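Local coordinates for aldehyde dehydrogenase (Staphylococcus aureus, PDB 6K10), which catalyses the NAD-dependent oxidation of 4,4'-diaponeurosporen-4-al to 4,4'-diaponeurosporenoic acid, a step in the biosynthesis of the carotenoid staphyloxanthin, at residues Asp255-His260 with Leu349-Tyr354; Tyr190-Gly195 with Thr215-Gly220; Ala119-Pro124 with Ser147-Asn152; Thr250-Asp255 with Asp399-Leu404; Arg323-Thr328 with Phe345-Pro350. The protein carries 1 engineered substitution. All blocks are in the same frame, centred on the assembly; numbering follows the deposited sequence.

Contact 1 (Asp255-His260 with Leu349-Tyr354)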
# COMPACT_ATOMS: atom_id res chain seq x y z
N ASP A 255 26.34 4.22 -1.64
CA ASP A 255 26.61 5.47 -2.33
C ASP A 255 27.84 6.17 -1.75
O ASP A 255 28.76 6.52 -2.49
CB ASP A 255 25.39 6.40 -2.28
CG ASP A 255 25.58 7.65 -3.12
OD1 ASP A 255 26.20 8.61 -2.64
OD2 ASP A 255 25.11 7.65 -4.29
N TYR A 256 27.87 6.35 -0.44
CA TYR A 256 29.00 7.00 0.23
C TYR A 256 29.24 6.33 1.57
O TYR A 256 28.40 5.60 2.09
CB TYR A 256 28.75 8.51 0.40
CG TYR A 256 27.57 8.85 1.28
CD1 TYR A 256 26.29 8.98 0.75
CD2 TYR A 256 27.73 9.05 2.65
CE1 TYR A 256 25.21 9.29 1.54
CE2 TYR A 256 26.64 9.37 3.46
CZ TYR A 256 25.39 9.48 2.90
OH TYR A 256 24.31 9.79 3.69
N ILE A 257 30.41 6.61 2.14
CA ILE A 257 30.84 6.02 3.40
C ILE A 257 31.01 7.12 4.44
O ILE A 257 31.61 8.16 4.17
CB ILE A 257 32.15 5.22 3.23
CG1 ILE A 257 31.97 4.12 2.19
CG2 ILE A 257 32.62 4.65 4.58
CD1 ILE A 257 33.10 3.09 2.14
N LEU A 258 30.44 6.89 5.63
CA LEU A 258 30.73 7.66 6.83
C LEU A 258 31.53 6.74 7.73
O LEU A 258 30.98 5.78 8.28
CB LEU A 258 29.44 8.12 7.52
CG LEU A 258 28.65 9.24 6.86
CD1 LEU A 258 27.24 9.27 7.43
CD2 LEU A 258 29.32 10.60 7.04
N VAL A 259 32.84 7.00 7.85
CA VAL A 259 33.73 6.15 8.62
C VAL A 259 34.27 6.95 9.80
O VAL A 259 34.55 8.15 9.67
CB VAL A 259 34.89 5.59 7.76
CG1 VAL A 259 35.78 6.71 7.21
CG2 VAL A 259 35.72 4.58 8.54
N HIS A 260 34.39 6.30 10.95
CA HIS A 260 34.96 6.96 12.11
C HIS A 260 36.41 7.35 11.82
O HIS A 260 37.16 6.59 11.20
CB HIS A 260 34.89 6.07 13.35
CG HIS A 260 35.26 6.78 14.61
ND1 HIS A 260 36.56 6.88 15.06
CD2 HIS A 260 34.50 7.45 15.51
CE1 HIS A 260 36.58 7.57 16.19
NE2 HIS A 260 35.34 7.93 16.48
N LEU A 349 33.24 5.93 -5.02
CA LEU A 349 32.90 5.73 -3.61
C LEU A 349 33.54 6.81 -2.75
O LEU A 349 34.73 6.70 -2.39
CB LEU A 349 33.33 4.34 -3.14
CG LEU A 349 32.88 3.93 -1.74
CD1 LEU A 349 31.36 3.93 -1.65
CD2 LEU A 349 33.44 2.56 -1.40
N PRO A 350 32.81 7.87 -2.40
CA PRO A 350 33.38 8.91 -1.53
C PRO A 350 33.38 8.46 -0.08
O PRO A 350 32.48 7.76 0.39
CB PRO A 350 32.43 10.09 -1.73
CG PRO A 350 31.15 9.49 -2.20
CD PRO A 350 31.50 8.24 -2.94
N ILE A 351 34.42 8.88 0.64
CA ILE A 351 34.62 8.49 2.04
C ILE A 351 34.68 9.76 2.88
O ILE A 351 35.57 10.60 2.69
CB ILE A 351 35.90 7.66 2.20
CG1 ILE A 351 35.78 6.35 1.42
CG2 ILE A 351 36.18 7.38 3.67
CD1 ILE A 351 37.08 5.60 1.26
N LEU A 352 33.72 9.90 3.79
CA LEU A 352 33.66 11.02 4.72
C LEU A 352 33.89 10.52 6.14
O LEU A 352 33.51 9.39 6.48
CB LEU A 352 32.30 11.74 4.65
CG LEU A 352 31.83 12.42 3.36
CD1 LEU A 352 31.35 11.42 2.32
CD2 LEU A 352 30.74 13.44 3.68
N THR A 353 34.50 11.36 6.97
CA THR A 353 34.79 10.98 8.35
C THR A 353 33.81 11.63 9.31
O THR A 353 33.25 12.69 9.04
CB THR A 353 36.22 11.37 8.74
OG1 THR A 353 36.34 12.80 8.75
CG2 THR A 353 37.19 10.81 7.76
N TYR A 354 33.63 10.98 10.46
CA TYR A 354 32.83 11.51 11.55
C TYR A 354 33.54 11.20 12.86
O TYR A 354 34.37 10.29 12.93
CB TYR A 354 31.40 10.95 11.53
CG TYR A 354 31.28 9.49 11.95
CD1 TYR A 354 31.11 9.15 13.28
CD2 TYR A 354 31.32 8.47 11.01
CE1 TYR A 354 30.99 7.83 13.67
CE2 TYR A 354 31.20 7.14 11.39
CZ TYR A 354 31.04 6.83 12.72
OH TYR A 354 30.92 5.52 13.12
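Ile257 and Val259 exchange four backbone hydrogen bonds with Pro350, Leu352 and Tyr354. Ile257 N donates to Pro350 O at 2.9 Å, and Ile257 O accepts from Leu352 N at 2.8 Å. Val259 N then gives to Leu352 O, while Tyr354 N reaches Val259 O at 3.1 Å, the longest and most bent of the four (147° at the hydrogen). The backbones of Tyr256, Leu258 and His260 bond on their other edge to Val224 and Val226 of strand 223-226, which makes 256-260 an interior strand. Asp255 O is the exception: buried, it has no polar partner in the model and meets Pro350 CD at 3.3 Å, proline having no N-H to offer. The Asp255 carboxylate is better served, by Lys221 and the amide of Ile344. This parallel pairing belongs to the alpha/beta catalytic domain of aldehyde dehydrogenases. Helix 264-279 covers Ile257, Val259, Ile351 and Thr353, beta-branched residues well suited to strands; Val259 CG1 touches Ile351 CG2 at 3.6 Å. Separately, Ile257 CD1 meets Leu349 CD2 at 3.6 Å. Helix 357-365 covers Tyr256, Leu258, Leu352 and Tyr354. With CG between backbone N and carbonyl carbon (chi1 72°), the Tyr354 ring leans across the neighbouring strand, its CE2 3.4 Å from Leu258 O. His260 turns its ring edge toward the Tyr354 face, planes at 89°, while its ND1 bonds Ser262 OG.

Contact 2 (Tyr190-Gly195 with Thr215-Gly220)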
# COMPACT_ATOMS: atom_id res chain seq x y z
N TYR A 190 -3.24 -0.78 -11.86
CA TYR A 190 -2.09 -0.67 -10.97
C TYR A 190 -0.88 -0.25 -11.80
O TYR A 190 -0.76 -0.63 -12.97
CB TYR A 190 -1.81 -1.99 -10.23
CG TYR A 190 -1.05 -1.80 -8.94
CD1 TYR A 190 0.33 -1.71 -8.93
CD2 TYR A 190 -1.73 -1.71 -7.73
CE1 TYR A 190 1.03 -1.53 -7.75
CE2 TYR A 190 -1.04 -1.54 -6.54
CZ TYR A 190 0.33 -1.45 -6.56
OH TYR A 190 1.01 -1.27 -5.37
N VAL A 191 0.01 0.53 -11.19
CA VAL A 191 1.25 0.95 -11.84
C VAL A 191 2.42 0.58 -10.94
O VAL A 191 2.44 0.95 -9.76
CB VAL A 191 1.25 2.46 -12.13
CG1 VAL A 191 2.61 2.89 -12.64
CG2 VAL A 191 0.17 2.80 -13.15
N PHE A 192 3.38 -0.15 -11.49
CA PHE A 192 4.60 -0.55 -10.79
C PHE A 192 5.78 0.11 -11.49
O PHE A 192 5.98 -0.12 -12.68
CB PHE A 192 4.75 -2.08 -10.75
CG PHE A 192 5.88 -2.56 -9.89
CD1 PHE A 192 7.21 -2.41 -10.28
CD2 PHE A 192 5.63 -3.18 -8.67
CE1 PHE A 192 8.24 -2.85 -9.49
CE2 PHE A 192 6.67 -3.62 -7.87
CZ PHE A 192 7.97 -3.46 -8.28
N PHE A 193 6.55 0.90 -10.75
CA PHE A 193 7.63 1.69 -11.33
C PHE A 193 8.91 1.54 -10.52
O PHE A 193 8.90 1.68 -9.29
CB PHE A 193 7.25 3.18 -11.41
CG PHE A 193 8.41 4.08 -11.70
CD1 PHE A 193 8.80 4.32 -13.00
CD2 PHE A 193 9.12 4.69 -10.67
CE1 PHE A 193 9.87 5.14 -13.28
CE2 PHE A 193 10.19 5.50 -10.95
CZ PHE A 193 10.56 5.74 -12.25
N THR A 194 10.01 1.26 -11.21
CA THR A 194 11.36 1.33 -10.66
C THR A 194 12.17 2.29 -11.52
O THR A 194 12.20 2.14 -12.74
CB THR A 194 12.04 -0.04 -10.63
OG1 THR A 194 11.25 -0.96 -9.87
CG2 THR A 194 13.43 0.05 -10.00
N GLY A 195 12.79 3.27 -10.88
CA GLY A 195 13.62 4.21 -11.62
C GLY A 195 13.98 5.43 -10.79
O GLY A 195 14.06 5.36 -9.56
N THR A 215 3.10 1.35 -6.92
CA THR A 215 4.31 1.04 -6.17
C THR A 215 5.46 1.75 -6.86
O THR A 215 5.63 1.63 -8.07
CB THR A 215 4.56 -0.47 -6.09
OG1 THR A 215 3.65 -1.06 -5.16
CG2 THR A 215 5.98 -0.75 -5.64
N LEU A 216 6.24 2.50 -6.08
CA LEU A 216 7.37 3.26 -6.61
C LEU A 216 8.65 2.81 -5.92
O LEU A 216 8.76 2.89 -4.69
CB LEU A 216 7.16 4.76 -6.41
CG LEU A 216 5.84 5.38 -6.88
CD1 LEU A 216 5.77 6.84 -6.44
CD2 LEU A 216 5.66 5.26 -8.39
N GLU A 217 9.61 2.33 -6.71
CA GLU A 217 10.94 1.97 -6.24
C GLU A 217 11.89 3.02 -6.79
O GLU A 217 12.21 3.01 -7.98
CB GLU A 217 11.34 0.57 -6.72
CG GLU A 217 10.46 -0.56 -6.19
CD GLU A 217 10.88 -1.06 -4.82
OE1 GLU A 217 11.96 -0.67 -4.35
OE2 GLU A 217 10.11 -1.85 -4.21
N MET A 218 12.33 3.94 -5.93
CA MET A 218 13.14 5.04 -6.44
C MET A 218 14.54 5.04 -5.85
O MET A 218 15.16 3.97 -5.73
CB MET A 218 12.40 6.37 -6.22
CG MET A 218 11.11 6.43 -7.05
SD MET A 218 9.98 7.81 -6.78
CE MET A 218 9.57 7.63 -5.05
N GLY A 219 15.07 6.21 -5.50
CA GLY A 219 16.50 6.33 -5.29
C GLY A 219 16.85 7.14 -4.04
O GLY A 219 16.09 7.20 -3.07
N GLY A 220 18.02 7.74 -4.09
CA GLY A 220 18.64 8.40 -2.97
C GLY A 220 20.10 8.01 -2.90
O GLY A 220 20.63 7.40 -3.82
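Thr215 meets strand 190-194 through both its backbone and its side chain. Its N donates to Val191 O and its O accepts from Phe193 N, each at 2.9 Å. The side chain divides its work: OG1 shares a 2.7 Å hydrogen bond with Tyr190 OH, lying at the edge of the tyrosine ring, while CG2, anti to the backbone N (OG1 at chi1 -75°), rests 3.7 Å from Phe192 CE2. A threonine suits this place because one branch is polar and the other is not. Leu216 turns to the other face, where CD2 packs on Phe193 CB at 4.0 Å, on the face covered by helix 197-209. Glu217 N bonds Phe193 O at 2.8 Å, and Glu217 O receives Gly195 N at 3.0 Å. The Glu217 CB runs alongside Thr194 OG1 before the chain bends at chi2 (-85°) and carries the carboxylate away from the strand pair. Met218 brings CG to the edge of the Phe193 ring, and it also packs on Leu211 of the second subunit. Strand, helix 197-209 and strand form a right-handed beta-alpha-beta unit of the Rossmann-like NAD-binding domain, and the second strand delivers Glu217, a predicted active-site residue, within the family's glutamate signature.

Contact 3 (Ala119-Pro124 with Ser147-Asn152)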
# COMPACT_ATOMS: atom_id res chain seq x y z
N ALA A 119 10.36 -0.49 -16.13
CA ALA A 119 11.64 -0.96 -15.64
C ALA A 119 12.78 -0.10 -16.15
O ALA A 119 12.76 0.33 -17.31
CB ALA A 119 11.88 -2.41 -16.04
N PRO A 120 13.81 0.15 -15.33
CA PRO A 120 14.93 0.99 -15.76
C PRO A 120 16.04 0.18 -16.41
O PRO A 120 15.86 -1.00 -16.71
CB PRO A 120 15.39 1.63 -14.45
CG PRO A 120 15.16 0.55 -13.44
CD PRO A 120 13.94 -0.23 -13.91
N PHE A 121 17.21 0.80 -16.61
CA PHE A 121 18.28 0.21 -17.40
C PHE A 121 19.22 -0.69 -16.61
O PHE A 121 19.93 -1.49 -17.23
CB PHE A 121 19.11 1.32 -18.08
CG PHE A 121 20.00 2.08 -17.12
CD1 PHE A 121 21.24 1.58 -16.75
CD2 PHE A 121 19.62 3.31 -16.61
CE1 PHE A 121 22.06 2.26 -15.87
CE2 PHE A 121 20.44 4.01 -15.75
CZ PHE A 121 21.67 3.48 -15.38
N ASN A 122 19.30 -0.55 -15.29
CA ASN A 122 20.44 -1.09 -14.57
C ASN A 122 20.34 -2.60 -14.32
O ASN A 122 21.35 -3.30 -14.43
CB ASN A 122 20.65 -0.34 -13.25
CG ASN A 122 19.45 -0.39 -12.33
OD1 ASN A 122 18.30 -0.28 -12.77
ND2 ASN A 122 19.70 -0.55 -11.03
N TYR A 123 19.16 -3.10 -13.98
CA TYR A 123 18.88 -4.54 -14.00
C TYR A 123 17.67 -4.72 -14.92
O TYR A 123 16.56 -5.01 -14.46
CB TYR A 123 18.64 -5.10 -12.60
CG TYR A 123 19.87 -5.02 -11.73
CD1 TYR A 123 20.20 -3.84 -11.07
CD2 TYR A 123 20.72 -6.11 -11.58
CE1 TYR A 123 21.32 -3.75 -10.28
CE2 TYR A 123 21.85 -6.03 -10.79
CZ TYR A 123 22.15 -4.84 -10.14
OH TYR A 123 23.27 -4.76 -9.35
N PRO A 124 17.88 -4.54 -16.22
CA PRO A 124 16.74 -4.33 -17.13
C PRO A 124 15.89 -5.57 -17.33
O PRO A 124 14.74 -5.44 -17.77
CB PRO A 124 17.41 -3.90 -18.44
CG PRO A 124 18.76 -4.55 -18.39
CD PRO A 124 19.16 -4.58 -16.94
N SER A 147 13.39 -0.34 -20.35
CA SER A 147 14.30 0.76 -20.64
C SER A 147 14.82 0.66 -22.07
O SER A 147 15.23 -0.42 -22.52
CB SER A 147 15.47 0.76 -19.66
OG SER A 147 16.43 1.74 -20.01
N GLU A 148 14.81 1.78 -22.78
CA GLU A 148 15.41 1.84 -24.10
C GLU A 148 16.89 2.21 -24.05
O GLU A 148 17.55 2.19 -25.10
CB GLU A 148 14.66 2.83 -24.99
CG GLU A 148 14.82 4.29 -24.61
CD GLU A 148 14.36 5.23 -25.71
OE1 GLU A 148 14.52 6.46 -25.56
OE2 GLU A 148 13.85 4.74 -26.74
N LEU A 149 17.43 2.53 -22.87
CA LEU A 149 18.87 2.72 -22.73
C LEU A 149 19.63 1.41 -22.86
O LEU A 149 20.82 1.42 -23.19
CB LEU A 149 19.20 3.37 -21.39
CG LEU A 149 18.64 4.78 -21.15
CD1 LEU A 149 19.27 5.39 -19.91
CD2 LEU A 149 18.86 5.66 -22.36
N THR A 150 18.97 0.28 -22.60
CA THR A 150 19.52 -1.04 -22.89
C THR A 150 18.68 -1.65 -24.01
O THR A 150 17.82 -2.50 -23.75
CB THR A 150 19.52 -1.91 -21.64
OG1 THR A 150 18.22 -1.89 -21.03
CG2 THR A 150 20.53 -1.38 -20.63
N PRO A 151 18.90 -1.24 -25.26
CA PRO A 151 17.95 -1.59 -26.33
C PRO A 151 18.01 -3.05 -26.75
O PRO A 151 16.99 -3.59 -27.20
CB PRO A 151 18.36 -0.66 -27.47
CG PRO A 151 19.82 -0.43 -27.25
CD PRO A 151 20.03 -0.43 -25.76
N ASN A 152 19.17 -3.70 -26.64
CA ASN A 152 19.23 -5.12 -26.98
C ASN A 152 18.47 -5.96 -25.96
O ASN A 152 17.77 -6.91 -26.32
CB ASN A 152 20.68 -5.58 -27.09
CG ASN A 152 21.38 -4.98 -28.29
OD1 ASN A 152 21.09 -5.33 -29.43
ND2 ASN A 152 22.32 -4.07 -28.03
O HOH W 1 14.40 -2.70 -18.60
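Phe121 and Leu149 supply the apolar part of this loop-to-loop contact. Phe121 CB lies 3.9 Å from Leu149 CB, and the CD1 branch of the leucine approaches the phenylalanine ring obliquely. The ring itself leads away from 147-152 toward His297 and Val293. Carbon against oxygen makes up the second group. Ser147 OG, anti to its own nitrogen (chi1 174°), sits 3.3 Å from Phe121 CB, and Thr150 OG1 touches Pro124 CB at 3.4 Å. Thr150 CG2 lies 3.5 Å from Phe121 O, a buried carbonyl that has no polar partner in the model. Hydrogen bonding is indirect or internal. Ala119 O and Ser147 N are close, but the angle is poor; instead Ser147 N donates to a water at 3.1 Å, which lies 2.9 Å from both Pro120 O and Pro124 O and so bridges the segments. Ser147 OG accepts from Leu149 N, an ST turn, which suits serine to this tight bend before helix 151-164. Both loops belong to the Rossmann-like NAD-binding domain, 119-124 leading from strand 104-118 into helix 126-138. With close carbon-oxygen and apolar contacts and one bridging water, the joint depends on fitted shapes more than on direct polar bonds.

Contact 4 (Thr250-Asp255 with Asp399-Leu404). Engineered in segment 250-255: Ser251 (natural residue Cys).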
# COMPACT_ATOMS: atom_id res chain seq x y z
N THR A 250 23.37 0.45 -9.10
CA THR A 250 22.43 -0.27 -8.24
C THR A 250 21.81 0.72 -7.26
O THR A 250 22.51 1.55 -6.68
CB THR A 250 23.13 -1.40 -7.48
OG1 THR A 250 23.88 -2.21 -8.40
CG2 THR A 250 22.12 -2.27 -6.76
N SER A 251 20.49 0.61 -7.09
CA SER A 251 19.80 1.54 -6.19
C SER A 251 20.16 1.30 -4.73
O SER A 251 20.04 2.22 -3.92
CB SER A 251 18.29 1.44 -6.40
OG SER A 251 17.82 0.14 -6.08
N VAL A 252 20.60 0.10 -4.38
CA VAL A 252 21.01 -0.21 -3.01
C VAL A 252 22.52 -0.36 -2.91
O VAL A 252 23.03 -0.87 -1.92
CB VAL A 252 20.28 -1.45 -2.48
CG1 VAL A 252 18.77 -1.24 -2.53
CG2 VAL A 252 20.67 -2.68 -3.27
N ALA A 253 23.25 0.09 -3.93
CA ALA A 253 24.70 0.12 -3.83
C ALA A 253 25.13 1.14 -2.78
O ALA A 253 24.50 2.19 -2.63
CB ALA A 253 25.33 0.48 -5.17
N PRO A 254 26.19 0.85 -2.02
CA PRO A 254 26.79 1.89 -1.17
C PRO A 254 27.05 3.15 -1.98
O PRO A 254 27.86 3.15 -2.92
CB PRO A 254 28.09 1.23 -0.70
CG PRO A 254 27.74 -0.22 -0.64
CD PRO A 254 26.85 -0.45 -1.84
N ASP A 255 26.34 4.22 -1.64
CA ASP A 255 26.61 5.47 -2.33
C ASP A 255 27.84 6.17 -1.75
O ASP A 255 28.76 6.52 -2.49
CB ASP A 255 25.39 6.40 -2.28
CG ASP A 255 25.58 7.65 -3.12
OD1 ASP A 255 26.20 8.61 -2.64
OD2 ASP A 255 25.11 7.65 -4.29
N ASP A 399 27.01 -6.19 6.26
CA ASP A 399 26.91 -6.68 4.89
C ASP A 399 26.36 -5.54 4.04
O ASP A 399 25.96 -4.50 4.55
CB ASP A 399 26.02 -7.92 4.79
CG ASP A 399 26.40 -8.82 3.63
OD1 ASP A 399 27.34 -8.48 2.88
OD2 ASP A 399 25.74 -9.87 3.45
N THR A 400 26.37 -5.75 2.72
CA THR A 400 25.68 -4.85 1.81
C THR A 400 24.96 -5.67 0.75
O THR A 400 25.36 -6.79 0.43
CB THR A 400 26.61 -3.83 1.12
OG1 THR A 400 27.42 -4.48 0.13
CG2 THR A 400 27.51 -3.11 2.13
N LEU A 401 23.86 -5.10 0.23
CA LEU A 401 23.13 -5.59 -0.94
C LEU A 401 22.33 -6.87 -0.69
O LEU A 401 21.22 -7.00 -1.22
CB LEU A 401 24.10 -5.80 -2.11
CG LEU A 401 23.57 -6.43 -3.40
CD1 LEU A 401 22.65 -5.47 -4.14
CD2 LEU A 401 24.72 -6.85 -4.29
N MET A 402 22.85 -7.79 0.12
CA MET A 402 22.28 -9.14 0.20
C MET A 402 20.90 -9.20 0.86
O MET A 402 20.27 -10.26 0.81
CB MET A 402 23.23 -10.08 0.92
CG MET A 402 24.52 -10.38 0.16
SD MET A 402 24.23 -10.83 -1.56
CE MET A 402 23.58 -12.49 -1.39
N HIS A 403 20.41 -8.12 1.47
CA HIS A 403 19.06 -8.17 2.03
C HIS A 403 18.00 -8.28 0.94
O HIS A 403 16.86 -8.63 1.23
CB HIS A 403 18.79 -6.96 2.93
CG HIS A 403 18.84 -5.64 2.23
ND1 HIS A 403 19.97 -5.16 1.61
CD2 HIS A 403 17.89 -4.69 2.06
CE1 HIS A 403 19.72 -3.98 1.08
NE2 HIS A 403 18.46 -3.67 1.34
N LEU A 404 18.37 -7.99 -0.32
CA LEU A 404 17.48 -8.22 -1.45
C LEU A 404 17.41 -9.68 -1.87
O LEU A 404 16.50 -10.06 -2.60
CB LEU A 404 17.92 -7.38 -2.65
CG LEU A 404 17.46 -5.92 -2.77
CD1 LEU A 404 17.90 -5.10 -1.58
CD2 LEU A 404 17.97 -5.31 -4.06
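Val252 meets Leu401 through branches set by their torsions. In Val252, chi1 of -58° places CG2 between the backbone N and the carbonyl carbon, on the side of 399-404; in Leu401, CG stands anti to its nitrogen (chi1 174°), which carries CD1 over to Val252. The two methyls touch at 3.5 Å, the side chains crossing at about a right angle. Leu401 combines a positive phi (73°) with a negative psi, a tight turn in which Met402 N bonds weakly to Thr400 O, just before the 3-10 segment 402-404. From there Leu404 reaches Val252 tip to tip, CD2 to CG2 at 3.9 Å. Leu404 CD1 also lies over one face of the His403 ring, 3.3 Å above its plane and offset toward the rim. Two looser contacts extend the patch: Pro254 CG with Thr400 CG2 at 4.0 Å, and Thr250 CG2 with Leu401 CD1 at 4.2 Å. This is van der Waals packing, which compact branched side chains and a proline ring suit, while polar groups look elsewhere. Thr250 OG1 bonds Tyr123 OH, and Thr400 OG1 bonds Arg238 O. Thr250 to Ala253 form a type I turn carrying Ser251, an engineered replacement for the natural cysteine at a predicted active-site position; the packing holds the flank of this turn, and Ser251 itself takes no part. Helix 232-244 borders Leu401 through Phe241, strand 372-376 flanks Thr400 and His403, and Ile438 of the second subunit packs on Met402 and His403.

Contact 5 (Arg323-Thr328 with Phe345-Pro350)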
# COMPACT_ATOMS: atom_id res chain seq x y z
N ARG A 323 33.06 2.65 -22.54
CA ARG A 323 32.22 3.18 -21.46
C ARG A 323 32.69 2.64 -20.11
O ARG A 323 31.90 2.22 -19.27
CB ARG A 323 30.74 2.87 -21.72
CG ARG A 323 30.26 3.39 -23.07
CD ARG A 323 28.74 3.42 -23.17
NE ARG A 323 28.12 2.16 -22.80
CZ ARG A 323 27.77 1.22 -23.68
NH1 ARG A 323 27.20 0.10 -23.26
NH2 ARG A 323 28.00 1.40 -24.97
N TYR A 324 34.00 2.66 -19.92
CA TYR A 324 34.66 2.07 -18.77
C TYR A 324 35.01 3.14 -17.75
O TYR A 324 35.53 4.20 -18.11
CB TYR A 324 35.92 1.32 -19.19
CG TYR A 324 36.85 0.98 -18.04
CD1 TYR A 324 36.53 -0.04 -17.15
CD2 TYR A 324 38.03 1.68 -17.85
CE1 TYR A 324 37.37 -0.35 -16.10
CE2 TYR A 324 38.88 1.38 -16.80
CZ TYR A 324 38.54 0.36 -15.93
OH TYR A 324 39.38 0.04 -14.88
N ILE A 325 34.73 2.86 -16.48
CA ILE A 325 35.17 3.70 -15.38
C ILE A 325 35.72 2.79 -14.29
O ILE A 325 35.02 1.89 -13.81
CB ILE A 325 34.04 4.59 -14.83
CG1 ILE A 325 33.60 5.57 -15.92
CG2 ILE A 325 34.51 5.35 -13.60
CD1 ILE A 325 32.61 6.58 -15.46
N GLU A 326 36.97 3.03 -13.91
CA GLU A 326 37.64 2.22 -12.91
C GLU A 326 37.01 2.43 -11.53
O GLU A 326 36.53 3.52 -11.22
CB GLU A 326 39.12 2.59 -12.87
CG GLU A 326 39.99 1.69 -12.01
CD GLU A 326 41.43 2.18 -11.95
OE1 GLU A 326 42.31 1.39 -11.56
OE2 GLU A 326 41.67 3.36 -12.28
N PRO A 327 36.98 1.39 -10.70
CA PRO A 327 36.60 1.59 -9.30
C PRO A 327 37.44 2.68 -8.66
O PRO A 327 38.67 2.65 -8.71
CB PRO A 327 36.87 0.22 -8.66
CG PRO A 327 36.62 -0.73 -9.77
CD PRO A 327 37.12 -0.04 -11.02
N THR A 328 36.77 3.66 -8.07
CA THR A 328 37.42 4.88 -7.61
C THR A 328 37.01 5.18 -6.18
O THR A 328 35.82 5.18 -5.85
CB THR A 328 37.07 6.06 -8.51
OG1 THR A 328 37.42 5.75 -9.87
CG2 THR A 328 37.81 7.31 -8.07
N PHE A 345 25.28 6.33 -8.63
CA PHE A 345 24.88 5.28 -9.56
C PHE A 345 26.04 4.90 -10.47
O PHE A 345 25.91 4.79 -11.69
CB PHE A 345 23.66 5.72 -10.38
CG PHE A 345 22.59 4.67 -10.49
CD1 PHE A 345 21.79 4.36 -9.40
CD2 PHE A 345 22.37 4.00 -11.68
CE1 PHE A 345 20.80 3.40 -9.50
CE2 PHE A 345 21.39 3.04 -11.79
CZ PHE A 345 20.60 2.74 -10.70
N GLY A 346 27.21 4.71 -9.85
CA GLY A 346 28.42 4.40 -10.56
C GLY A 346 29.53 4.00 -9.61
O GLY A 346 29.36 4.02 -8.39
N PRO A 347 30.70 3.64 -10.16
CA PRO A 347 31.79 3.08 -9.36
C PRO A 347 32.70 4.13 -8.72
O PRO A 347 33.93 4.01 -8.74
CB PRO A 347 32.54 2.22 -10.37
CG PRO A 347 32.39 2.99 -11.65
CD PRO A 347 31.04 3.68 -11.59
N ILE A 348 32.10 5.17 -8.16
CA ILE A 348 32.81 6.18 -7.39
C ILE A 348 32.32 6.09 -5.96
O ILE A 348 31.11 6.17 -5.70
CB ILE A 348 32.59 7.60 -7.96
CG1 ILE A 348 32.94 7.64 -9.45
CG2 ILE A 348 33.41 8.60 -7.19
CD1 ILE A 348 32.68 8.98 -10.10
N LEU A 349 33.24 5.93 -5.02
CA LEU A 349 32.90 5.73 -3.61
C LEU A 349 33.54 6.81 -2.75
O LEU A 349 34.73 6.70 -2.39
CB LEU A 349 33.33 4.34 -3.14
CG LEU A 349 32.88 3.93 -1.74
CD1 LEU A 349 31.36 3.93 -1.65
CD2 LEU A 349 33.44 2.56 -1.40
N PRO A 350 32.81 7.87 -2.40
CA PRO A 350 33.38 8.91 -1.53
C PRO A 350 33.38 8.46 -0.08
O PRO A 350 32.48 7.76 0.39
CB PRO A 350 32.43 10.09 -1.73
CG PRO A 350 31.15 9.49 -2.20
CD PRO A 350 31.50 8.24 -2.94
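Thr328 O is gripped by the chain of 345-350: Leu349 N donates to it at 2.8 Å, and Ile348 CA approaches it at 3.5 Å with a weaker C-H contact. The neighbouring bond runs the other way, Thr328 N giving to Pro347 O at 2.9 Å, somewhat bent (144° at the hydrogen). Proline suits position 347 because only its carbonyl is needed for the pairing; it has no N-H to leave unpaired. Its ring meets Ile325 at about a right angle, CG lying 3.7 Å from Ile325 CG2 and 3.6 Å from Ile325 O, whose hydrogen-bond partner is Tyr289 OH. The hydroxyl of Thr328 stays on its own segment: chi1 of -56° sets OG1 beside the backbone N, and it donates to Glu326 O at 2.8 Å from well above the carbonyl plane. The same OG1 has a second partner in Gly316 N, so both the side chain and the backbone of this threonine are held. Nearby, Lys243 NZ bonds the carbonyls of Gly346 and Ile348, and Phe244 of helix 232-244 packs against Pro327 and Pro347. Gly346 has no CB to collide with the Pro347 ring. Here a parallel strand pair of the catalytic-domain sheet begins, just as the chain leaves the Glu-Ile-Phe-Gly-Pro motif common to aldehyde dehydrogenases.

In the fold
Contact 3 comes first, closing a loop of helix 126-138 and strand 141-145. In series with it, contact 2 closes the beta-alpha-beta unit around helix 197-209; Pro120 packs against Thr194 where the two meet. Contact 4 then opens the longest loop, from 250-255 to 399-404. Contact 1 lies within that span and shares Asp255 with it. Contact 5 falls inside the span of contact 1, the two sharing Leu349 and Pro350, so strand 348-354 stands between 256-260 and 324-330. The loop around the predicted active-site position 251 touches both halves of the fold: Thr250 meets Tyr123 of contact 3, Ser251 lies near Met218 of contact 2, and Phe345 of contact 5 packs on both Thr250 and Phe121.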